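Local coordinates for copper-containing nitrite reductase (Hyphomicrobium denitrificans 1NES1, PDB 6TFO), which probably reduces nitrite to nitric oxide at copper centres, taking its electrons from a cytochrome c, at residues 198-203 with 259-264; 208-213 with 224-229; 220-225 with 274-279. One frame throughout, in Å; residues are numbered along the deposited sequence.

Contact 1 of 3, residues 198-203 with 259-264. With CU (copper (II) ion), chain K; CU (copper (II) ion), chain J.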
loop_
_atom_site.group_PDB
_atom_site.type_symbol
_atom_site.label_atom_id
_atom_site.label_comp_id
_atom_site.label_asym_id
_atom_site.label_seq_id
_atom_site.Cartn_x
_atom_site.Cartn_y
_atom_site.Cartn_z
ATOM N N PRO C 198 -20.744 -43.510 -3.034
ATOM C CA PRO C 198 -20.921 -44.919 -2.689
ATOM C C PRO C 198 -19.720 -45.754 -3.139
ATOM O O PRO C 198 -19.188 -45.459 -4.191
ATOM C CB PRO C 198 -22.204 -45.308 -3.437
ATOM C CG PRO C 198 -22.964 -44.002 -3.527
ATOM C CD PRO C 198 -21.889 -42.968 -3.780
ATOM N N PHE C 199 -19.302 -46.718 -2.313
ATOM C CA PHE C 199 -18.321 -47.777 -2.674
ATOM C C PHE C 199 -19.005 -48.774 -3.628
ATOM O O PHE C 199 -19.947 -49.450 -3.230
ATOM C CB PHE C 199 -17.772 -48.472 -1.423
ATOM C CG PHE C 199 -16.580 -49.362 -1.671
ATOM C CD1 PHE C 199 -16.740 -50.634 -2.206
ATOM C CD2 PHE C 199 -15.300 -48.924 -1.362
ATOM C CE1 PHE C 199 -15.639 -51.447 -2.429
ATOM C CE2 PHE C 199 -14.201 -49.740 -1.586
ATOM C CZ PHE C 199 -14.372 -50.999 -2.118
ATOM N N LEU C 200 -18.570 -48.804 -4.880
ATOM C CA LEU C 200 -19.113 -49.710 -5.919
ATOM C C LEU C 200 -18.222 -50.957 -5.984
ATOM O O LEU C 200 -16.983 -50.824 -6.062
ATOM C CB LEU C 200 -19.161 -48.969 -7.253
ATOM C CG LEU C 200 -19.880 -47.623 -7.221
ATOM C CD1 LEU C 200 -19.827 -46.960 -8.594
ATOM C CD2 LEU C 200 -21.325 -47.793 -6.761
ATOM N N ARG C 201 -18.847 -52.129 -5.891
ATOM C CA ARG C 201 -18.164 -53.448 -5.792
ATOM C C ARG C 201 -18.811 -54.377 -6.820
ATOM O O ARG C 201 -20.021 -54.670 -6.700
ATOM C CB ARG C 201 -18.280 -54.003 -4.369
ATOM C CG ARG C 201 -17.230 -55.052 -4.039
ATOM C CD ARG C 201 -17.121 -55.270 -2.545
ATOM N NE ARG C 201 -15.967 -56.096 -2.186
ATOM C CZ ARG C 201 -15.365 -56.094 -0.995
ATOM N NH1 ARG C 201 -15.765 -55.287 -0.026
ATOM N NH2 ARG C 201 -14.336 -56.889 -0.791
ATOM N N VAL C 202 -18.047 -54.744 -7.836
ATOM C CA VAL C 202 -18.461 -55.711 -8.882
ATOM C C VAL C 202 -17.352 -56.766 -9.037
ATOM O O VAL C 202 -16.290 -56.678 -8.351
ATOM C CB VAL C 202 -18.768 -54.973 -10.198
ATOM C CG1 VAL C 202 -19.908 -53.981 -10.007
ATOM C CG2 VAL C 202 -17.529 -54.298 -10.793
ATOM N N ARG C 203 -17.614 -57.765 -9.880
ATOM C CA ARG C 203 -16.675 -58.857 -10.216
ATOM C C ARG C 203 -16.181 -58.574 -11.638
ATOM O O ARG C 203 -17.000 -58.099 -12.443
ATOM C CB ARG C 203 -17.439 -60.172 -10.055
ATOM C CG ARG C 203 -16.670 -61.404 -10.497
ATOM C CD ARG C 203 -17.638 -62.462 -11.005
ATOM N NE ARG C 203 -17.001 -63.771 -11.066
ATOM C CZ ARG C 203 -16.202 -64.185 -12.051
ATOM N NH1 ARG C 203 -15.963 -63.428 -13.111
ATOM N NH2 ARG C 203 -15.660 -65.385 -11.988
ATOM N N PHE C 259 -10.445 -48.720 -8.223
ATOM C CA PHE C 259 -10.491 -47.584 -9.176
ATOM C C PHE C 259 -11.159 -46.380 -8.506
ATOM O O PHE C 259 -12.230 -46.553 -7.888
ATOM C CB PHE C 259 -11.231 -48.014 -10.445
ATOM C CG PHE C 259 -10.527 -49.108 -11.201
ATOM C CD1 PHE C 259 -9.380 -48.837 -11.932
ATOM C CD2 PHE C 259 -10.996 -50.412 -11.163
ATOM C CE1 PHE C 259 -8.725 -49.842 -12.624
ATOM C CE2 PHE C 259 -10.340 -51.418 -11.853
ATOM C CZ PHE C 259 -9.201 -51.134 -12.576
ATOM N N VAL C 260 -10.561 -45.191 -8.598
ATOM C CA VAL C 260 -11.314 -43.964 -8.210
ATOM C C VAL C 260 -12.243 -43.662 -9.387
ATOM O O VAL C 260 -11.838 -43.909 -10.545
ATOM C CB VAL C 260 -10.464 -42.759 -7.754
ATOM C CG1 VAL C 260 -8.972 -43.045 -7.651
ATOM C CG2 VAL C 260 -10.755 -41.497 -8.557
ATOM N N TYR C 261 -13.491 -43.327 -9.075
ATOM C CA TYR C 261 -14.426 -42.656 -10.011
ATOM C C TYR C 261 -14.639 -41.227 -9.486
ATOM O O TYR C 261 -14.446 -40.978 -8.251
ATOM C CB TYR C 261 -15.721 -43.454 -10.170
ATOM C CG TYR C 261 -16.656 -43.453 -8.984
ATOM C CD1 TYR C 261 -16.537 -44.395 -7.975
ATOM C CD2 TYR C 261 -17.687 -42.523 -8.882
ATOM C CE1 TYR C 261 -17.402 -44.405 -6.892
ATOM C CE2 TYR C 261 -18.562 -42.528 -7.804
ATOM C CZ TYR C 261 -18.426 -43.481 -6.809
ATOM O OH TYR C 261 -19.273 -43.513 -5.731
ATOM N N HIS C 262 -14.947 -40.303 -10.397
ATOM C CA HIS C 262 -15.139 -38.853 -10.108
ATOM C C HIS C 262 -16.052 -38.252 -11.175
ATOM O O HIS C 262 -16.120 -38.809 -12.290
ATOM C CB HIS C 262 -13.797 -38.104 -9.999
ATOM C CG HIS C 262 -12.905 -38.189 -11.197
ATOM N ND1 HIS C 262 -13.141 -37.468 -12.361
ATOM C CD2 HIS C 262 -11.758 -38.884 -11.408
ATOM C CE1 HIS C 262 -12.200 -37.732 -13.250
ATOM N NE2 HIS C 262 -11.332 -38.614 -12.685
ATOM N N CYS C 263 -16.699 -37.142 -10.847
ATOM C CA CYS C 263 -17.384 -36.279 -11.843
ATOM C C CYS C 263 -16.361 -35.810 -12.893
ATOM O O CYS C 263 -15.184 -35.630 -12.545
ATOM C CB CYS C 263 -18.059 -35.105 -11.149
ATOM S SG CYS C 263 -19.046 -34.089 -12.273
ATOM N N ALA C 264 -16.781 -35.680 -14.149
ATOM C CA ALA C 264 -15.928 -35.230 -15.273
ATOM C C ALA C 264 -16.691 -34.193 -16.098
ATOM O O ALA C 264 -16.635 -34.285 -17.325
ATOM C CB ALA C 264 -15.509 -36.400 -16.109
HETATM CU CU CU K . -9.817 -39.446 -13.645
HETATM CU CU CU J . -20.135 -32.774 -10.984
HETATM O O HOH W 1 -9.679 -38.689 -15.574
#

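Contact 2 of 3, residues 208-213 with 224-229. With CU (copper (II) ion), chain K.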
loop_
_atom_site.group_PDB
_atom_site.type_symbol
_atom_site.label_atom_id
_atom_site.label_comp_id
_atom_site.label_asym_id
_atom_site.label_seq_id
_atom_site.Cartn_x
_atom_site.Cartn_y
_atom_site.Cartn_z
ATOM N N VAL C 208 -21.972 -53.518 -16.213
ATOM C CA VAL C 208 -22.490 -52.457 -15.293
ATOM C C VAL C 208 -23.480 -51.602 -16.085
ATOM O O VAL C 208 -23.083 -51.058 -17.159
ATOM C CB VAL C 208 -21.354 -51.616 -14.675
ATOM C CG1 VAL C 208 -21.886 -50.414 -13.917
ATOM C CG2 VAL C 208 -20.452 -52.458 -13.771
ATOM N N GLU C 209 -24.733 -51.590 -15.616
ATOM C CA GLU C 209 -25.839 -50.734 -16.109
ATOM C C GLU C 209 -25.938 -49.552 -15.149
ATOM O O GLU C 209 -26.571 -49.695 -14.072
ATOM C CB GLU C 209 -27.156 -51.506 -16.168
ATOM C CG GLU C 209 -28.355 -50.674 -16.586
ATOM C CD GLU C 209 -29.672 -51.416 -16.439
ATOM O OE1 GLU C 209 -30.639 -50.837 -15.919
ATOM O OE2 GLU C 209 -29.717 -52.594 -16.818
ATOM N N LEU C 210 -25.272 -48.452 -15.501
ATOM C CA LEU C 210 -25.167 -47.262 -14.624
ATOM C C LEU C 210 -26.263 -46.266 -14.969
ATOM O O LEU C 210 -26.302 -45.814 -16.132
ATOM C CB LEU C 210 -23.816 -46.578 -14.777
ATOM C CG LEU C 210 -23.673 -45.425 -13.792
ATOM C CD1 LEU C 210 -22.994 -45.890 -12.511
ATOM C CD2 LEU C 210 -22.941 -44.276 -14.441
ATOM N N HIS C 211 -27.076 -45.935 -13.970
ATOM C CA HIS C 211 -28.065 -44.832 -14.014
ATOM C C HIS C 211 -27.506 -43.656 -13.206
ATOM O O HIS C 211 -27.278 -43.847 -11.986
ATOM C CB HIS C 211 -29.402 -45.332 -13.471
ATOM C CG HIS C 211 -30.093 -46.282 -14.387
ATOM N ND1 HIS C 211 -31.243 -45.936 -15.079
ATOM C CD2 HIS C 211 -29.800 -47.548 -14.746
ATOM C CE1 HIS C 211 -31.634 -46.959 -15.812
ATOM N NE2 HIS C 211 -30.766 -47.960 -15.623
ATOM N N LEU C 212 -27.246 -42.512 -13.851
ATOM C CA LEU C 212 -26.894 -41.245 -13.145
ATOM C C LEU C 212 -28.089 -40.279 -13.194
ATOM O O LEU C 212 -28.392 -39.772 -14.301
ATOM C CB LEU C 212 -25.634 -40.634 -13.763
ATOM C CG LEU C 212 -24.883 -39.669 -12.843
ATOM C CD1 LEU C 212 -23.402 -39.622 -13.192
ATOM C CD2 LEU C 212 -25.484 -38.270 -12.913
ATOM N N LYS C 213 -28.737 -40.065 -12.035
ATOM C CA LYS C 213 -29.808 -39.056 -11.794
ATOM C C LYS C 213 -29.169 -37.788 -11.208
ATOM O O LYS C 213 -28.621 -37.897 -10.107
ATOM C CB LYS C 213 -30.869 -39.606 -10.833
ATOM N N VAL C 224 -19.912 -38.815 -14.638
ATOM C CA VAL C 224 -18.987 -39.741 -13.932
ATOM C C VAL C 224 -18.025 -40.358 -14.941
ATOM O O VAL C 224 -18.460 -40.737 -16.041
ATOM C CB VAL C 224 -19.754 -40.797 -13.129
ATOM C CG1 VAL C 224 -20.640 -41.642 -14.014
ATOM C CG2 VAL C 224 -18.813 -41.662 -12.318
ATOM N N ASP C 225 -16.749 -40.360 -14.564
ATOM C CA ASP C 225 -15.621 -41.083 -15.192
ATOM C C ASP C 225 -15.219 -42.126 -14.155
ATOM O O ASP C 225 -14.938 -41.718 -13.010
ATOM C CB ASP C 225 -14.510 -40.090 -15.554
ATOM C CG ASP C 225 -13.135 -40.662 -15.858
ATOM O OD1 ASP C 225 -13.021 -41.890 -15.908
ATOM O OD2 ASP C 225 -12.179 -39.853 -16.038
ATOM N N PHE C 226 -15.315 -43.414 -14.510
ATOM C CA PHE C 226 -14.764 -44.556 -13.730
ATOM C C PHE C 226 -13.408 -44.962 -14.317
ATOM O O PHE C 226 -13.337 -45.261 -15.538
ATOM C CB PHE C 226 -15.672 -45.781 -13.801
ATOM C CG PHE C 226 -17.095 -45.545 -13.390
ATOM C CD1 PHE C 226 -17.465 -45.643 -12.063
ATOM C CD2 PHE C 226 -18.058 -45.262 -14.339
ATOM C CE1 PHE C 226 -18.781 -45.478 -11.685
ATOM C CE2 PHE C 226 -19.372 -45.067 -13.956
ATOM C CZ PHE C 226 -19.730 -45.177 -12.633
ATOM N N HIS C 227 -12.368 -45.004 -13.483
ATOM C CA HIS C 227 -11.003 -45.393 -13.914
ATOM C C HIS C 227 -11.001 -46.871 -14.319
ATOM O O HIS C 227 -10.029 -47.273 -14.993
ATOM C CB HIS C 227 -9.982 -45.017 -12.836
ATOM C CG HIS C 227 -9.718 -43.552 -12.784
ATOM N ND1 HIS C 227 -8.648 -43.030 -12.096
ATOM C CD2 HIS C 227 -10.362 -42.506 -13.358
ATOM C CE1 HIS C 227 -8.658 -41.721 -12.221
ATOM N NE2 HIS C 227 -9.699 -41.373 -12.992
ATOM N N GLY C 228 -12.050 -47.619 -13.941
ATOM C CA GLY C 228 -12.221 -49.057 -14.250
ATOM C C GLY C 228 -13.108 -49.322 -15.459
ATOM O O GLY C 228 -13.481 -50.480 -15.645
ATOM N N ALA C 229 -13.475 -48.297 -16.236
ATOM C CA ALA C 229 -14.277 -48.424 -17.479
ATOM C C ALA C 229 -13.406 -48.069 -18.685
ATOM O O ALA C 229 -12.539 -47.166 -18.571
ATOM C CB ALA C 229 -15.500 -47.543 -17.429
HETATM CU CU CU K . -9.817 -39.446 -13.645
HETATM O O HOH W 1 -9.679 -38.689 -15.574
#

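Contact 3 of 3, residues 220-225 with 274-279. With CU (copper (II) ion), chain J.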
loop_
_atom_site.group_PDB
_atom_site.type_symbol
_atom_site.label_atom_id
_atom_site.label_comp_id
_atom_site.label_asym_id
_atom_site.label_seq_id
_atom_site.Cartn_x
_atom_site.Cartn_y
_atom_site.Cartn_z
ATOM N N MET C 220 -25.542 -27.219 -11.495
ATOM C CA MET C 220 -24.537 -27.667 -12.492
ATOM C C MET C 220 -24.963 -28.985 -13.145
ATOM O O MET C 220 -25.630 -29.815 -12.496
ATOM C CB MET C 220 -23.161 -27.846 -11.847
ATOM C CG MET C 220 -22.733 -26.667 -11.015
ATOM S SD MET C 220 -22.885 -25.125 -11.913
ATOM C CE MET C 220 -22.304 -24.011 -10.629
ATOM N N ILE C 221 -24.571 -29.145 -14.406
ATOM C CA ILE C 221 -24.437 -30.463 -15.087
ATOM C C ILE C 221 -23.483 -31.322 -14.235
ATOM O O ILE C 221 -22.526 -30.777 -13.670
ATOM C CB ILE C 221 -23.956 -30.254 -16.546
ATOM C CG1 ILE C 221 -24.968 -29.473 -17.397
ATOM C CG2 ILE C 221 -23.594 -31.584 -17.193
ATOM C CD1 ILE C 221 -24.421 -28.968 -18.722
ATOM N N HIS C 222 -23.766 -32.610 -14.080
ATOM C CA HIS C 222 -22.841 -33.594 -13.452
ATOM C C HIS C 222 -22.669 -34.821 -14.352
ATOM O O HIS C 222 -23.494 -35.033 -15.271
ATOM C CB HIS C 222 -23.328 -33.974 -12.052
ATOM C CG HIS C 222 -23.277 -32.816 -11.126
ATOM N ND1 HIS C 222 -22.093 -32.322 -10.665
ATOM C CD2 HIS C 222 -24.250 -32.025 -10.633
ATOM C CE1 HIS C 222 -22.334 -31.283 -9.898
ATOM N NE2 HIS C 222 -23.657 -31.088 -9.854
ATOM N N SER C 223 -21.631 -35.604 -14.076
ATOM C CA SER C 223 -21.197 -36.746 -14.907
ATOM C C SER C 223 -20.431 -37.746 -14.033
ATOM O O SER C 223 -20.339 -37.529 -12.809
ATOM C CB SER C 223 -20.363 -36.246 -16.057
ATOM O OG SER C 223 -19.174 -35.631 -15.573
ATOM N N VAL C 224 -19.912 -38.815 -14.638
ATOM C CA VAL C 224 -18.987 -39.741 -13.932
ATOM C C VAL C 224 -18.025 -40.358 -14.941
ATOM O O VAL C 224 -18.460 -40.737 -16.041
ATOM C CB VAL C 224 -19.754 -40.797 -13.129
ATOM C CG1 VAL C 224 -20.640 -41.642 -14.014
ATOM C CG2 VAL C 224 -18.813 -41.662 -12.318
ATOM N N ASP C 225 -16.749 -40.360 -14.564
ATOM C CA ASP C 225 -15.621 -41.083 -15.192
ATOM C C ASP C 225 -15.219 -42.126 -14.155
ATOM O O ASP C 225 -14.938 -41.718 -13.010
ATOM C CB ASP C 225 -14.510 -40.090 -15.554
ATOM C CG ASP C 225 -13.135 -40.662 -15.858
ATOM O OD1 ASP C 225 -13.021 -41.890 -15.908
ATOM O OD2 ASP C 225 -12.179 -39.853 -16.038
ATOM N N ASN C 274 -15.138 -30.278 -4.541
ATOM C CA ASN C 274 -16.473 -30.078 -3.917
ATOM C C ASN C 274 -17.005 -31.393 -3.354
ATOM O O ASN C 274 -17.898 -31.316 -2.494
ATOM C CB ASN C 274 -17.446 -29.426 -4.899
ATOM C CG ASN C 274 -17.282 -27.920 -4.966
ATOM O OD1 ASN C 274 -18.065 -27.249 -5.625
ATOM N ND2 ASN C 274 -16.264 -27.387 -4.317
ATOM N N GLY C 275 -16.506 -32.537 -3.846
ATOM C CA GLY C 275 -16.635 -33.846 -3.172
ATOM C C GLY C 275 -17.059 -34.988 -4.082
ATOM O O GLY C 275 -17.418 -36.057 -3.519
ATOM N N MET C 276 -16.997 -34.813 -5.411
ATOM C CA MET C 276 -17.536 -35.796 -6.390
ATOM C C MET C 276 -16.431 -36.805 -6.750
ATOM O O MET C 276 -15.918 -36.791 -7.892
ATOM C CB MET C 276 -18.124 -35.099 -7.624
ATOM C CG MET C 276 -19.221 -34.086 -7.256
ATOM S SD MET C 276 -20.328 -33.576 -8.623
ATOM C CE MET C 276 -21.408 -34.995 -8.659
ATOM N N TYR C 277 -16.099 -37.677 -5.786
ATOM C CA TYR C 277 -15.158 -38.808 -5.973
ATOM C C TYR C 277 -15.567 -39.993 -5.095
ATOM O O TYR C 277 -16.186 -39.790 -4.041
ATOM C CB TYR C 277 -13.720 -38.362 -5.690
ATOM C CG TYR C 277 -13.482 -37.599 -4.406
ATOM C CD1 TYR C 277 -13.178 -38.258 -3.219
ATOM C CD2 TYR C 277 -13.472 -36.210 -4.387
ATOM C CE1 TYR C 277 -12.899 -37.563 -2.047
ATOM C CE2 TYR C 277 -13.194 -35.498 -3.224
ATOM C CZ TYR C 277 -12.893 -36.176 -2.052
ATOM O OH TYR C 277 -12.620 -35.490 -0.908
ATOM N N GLY C 278 -15.203 -41.204 -5.532
ATOM C CA GLY C 278 -15.465 -42.487 -4.846
ATOM C C GLY C 278 -14.603 -43.607 -5.393
ATOM O O GLY C 278 -13.770 -43.353 -6.304
ATOM N N LEU C 279 -14.790 -44.816 -4.867
ATOM C CA LEU C 279 -14.007 -46.020 -5.272
ATOM C C LEU C 279 -14.939 -47.063 -5.901
ATOM O O LEU C 279 -16.060 -47.252 -5.390
ATOM C CB LEU C 279 -13.291 -46.590 -4.047
ATOM C CG LEU C 279 -12.055 -45.834 -3.569
ATOM C CD1 LEU C 279 -11.425 -46.546 -2.385
ATOM C CD2 LEU C 279 -11.033 -45.656 -4.678
HETATM CU CU CU J . -20.135 -32.774 -10.984
#

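Contact 1 of 3, residues 198-203 with 259-264
Tyr261 meets Pro198 and Leu200 in a cupredoxin domain, on the strand that runs straight into two copper sites. Strands 200-203 and 257-262 are not direct neighbours; strand 277-283 lies between them in the sheet, and the tyrosine side chain makes the link past it. CG of Tyr261 sits between the backbone N and the carbonyl carbon, chi1 71°, and the ring extends from there to the backbone of Pro198. Its hydroxyl gives a very short hydrogen bond to the carbonyl O of Pro198, 2.5 Å from OH to O, with the acceptor near the plane of the ring at its edge. The proline ring crosses the phenol at about a right angle and sets CD against the hydroxyl, 3.3 Å from Tyr261 OH. Over one face of the phenol lies Leu200 CD1, a CH-pi contact displaced toward the rim, 3.9 Å from Tyr261 CE1. The next two residues divide the metals: His262 NE2 binds the type 2 copper at 2.0 Å, with His227 of the same chain, His419 of a neighbouring subunit and a water as its other ligands, while Cys263 SG binds the type 1 copper of this domain at 2.1 Å. His262 ND1 donates a nearly straight bond (172°) to the carbonyl O of Cys263, 2.8 Å away, in the plane of the imidazole but well above that of the carbonyl.

Contact 2 of 3, residues 208-213 with 224-229
Leu210 and Leu212 reach from one sheet of a cupredoxin sandwich onto Phe226 of the facing sheet and Val224 just before its strand 225-226, packing tightly there. Leu210 meets Val224 tip to tip, CD2 to CG1 at 3.5 Å, and Leu212 CD1 closes on that same CG1 from another direction, also at 3.5 Å. With CG anti to the backbone N (chi1 -175°), Leu210 also brings both methyls to the edge of the Phe226 ring, CD1 lying 3.3 Å from CZ. Val224 CG2 covers part of one face of that ring. Replacing Leu210 with alanine would probably leave the Phe226 edge and Val224 CG1 without their shared partner and open a gap between the sheets. On the other side of strand 207-214 the alternate side chains are partly exposed and polar: His211 NE2 donates to the anti lone pair of Glu209 OE1 at 2.9 Å, a bent bond of 150°. Beyond the apolar layer, Asp225 OD2 accepts a hydrogen bond of 2.8 Å from the copper-bound water, and His227 NE2 ligates that copper at 2.0 Å. This apolar core is that of a cupredoxin sandwich, and the interfacial type 2 copper that of copper nitrite reductases.

Contact 3 of 3, residues 220-225 with 274-279
His222 and Met276 meet by sharing a copper ion: His222 ND1 binds it at 2.0 Å and Met276 SD at the longer distance of 2.5 Å. Cys263 and His271 supply the other two ligands. Because both donors point at one metal they also come against each other, with SD 3.0 Å from ND1. The two side chains cross at about a right angle, and the sulfur sits oblique to the imidazole, 53° off the ring normal, neither stacked on it nor in its plane. A bend at the last torsion of the methionine (chi3 79°) turns its methyl toward the histidine, where CE lies 3.4 Å from His222 ND1.

The second shell fixes how these groups are turned. The far nitrogen of His222, NE2, is hydrogen-bonded to Glu175 OE1, so the imidazole is held at both ends, metal on one nitrogen and carboxylate on the other; the same oxygen also takes the backbone N of Met220. Trp189 and Phe191 of strand 184-191 pack on the Met276 side chain.

Farther out, the backbone sets the ligands in place. Gly275 ends helix 268-274 in a Schellman motif with a positive phi of 134°, and Met276 follows at the centre of an inverse gamma turn, closed by a weak bond of 3.1 Å from Tyr277 N to Gly275 O. The chain then enters strand 277-283. Met276 is tied by a backbone hydrogen bond to Cys263, and Ser223 OG is bonded to Ala264 N, next to that cysteine. One histidine from an earlier loop, with Cys, His and Met from the loop joining two strands, makes the type 1 blue copper site of cupredoxins, a ligand set repeated in this chain by His80, Cys117, His122 and Met127.

All three contacts are buried and belong to one cupredoxin domain, but their chemistry differs. Contact 2 is an apolar layer between the two sheets, contact 1 ties strand 257-262 to 198-203 by a phenol's hydrogen bond and CH-pi contact, and contact 3 is held by a metal. Contacts 1 and 2 share the type 2 copper at the subunit interface, and the backbones of 259-264 and 224-229 pair there, His262 O to Asp225 N at 2.8 Å. Contacts 1 and 3 share the type 1 copper, through Cys263. The adjacent residues His262 and Cys263 connect the two metals, as in the electron-transfer route of copper nitrite reductases. Contacts 2 and 3 overlap at Val224 and Asp225.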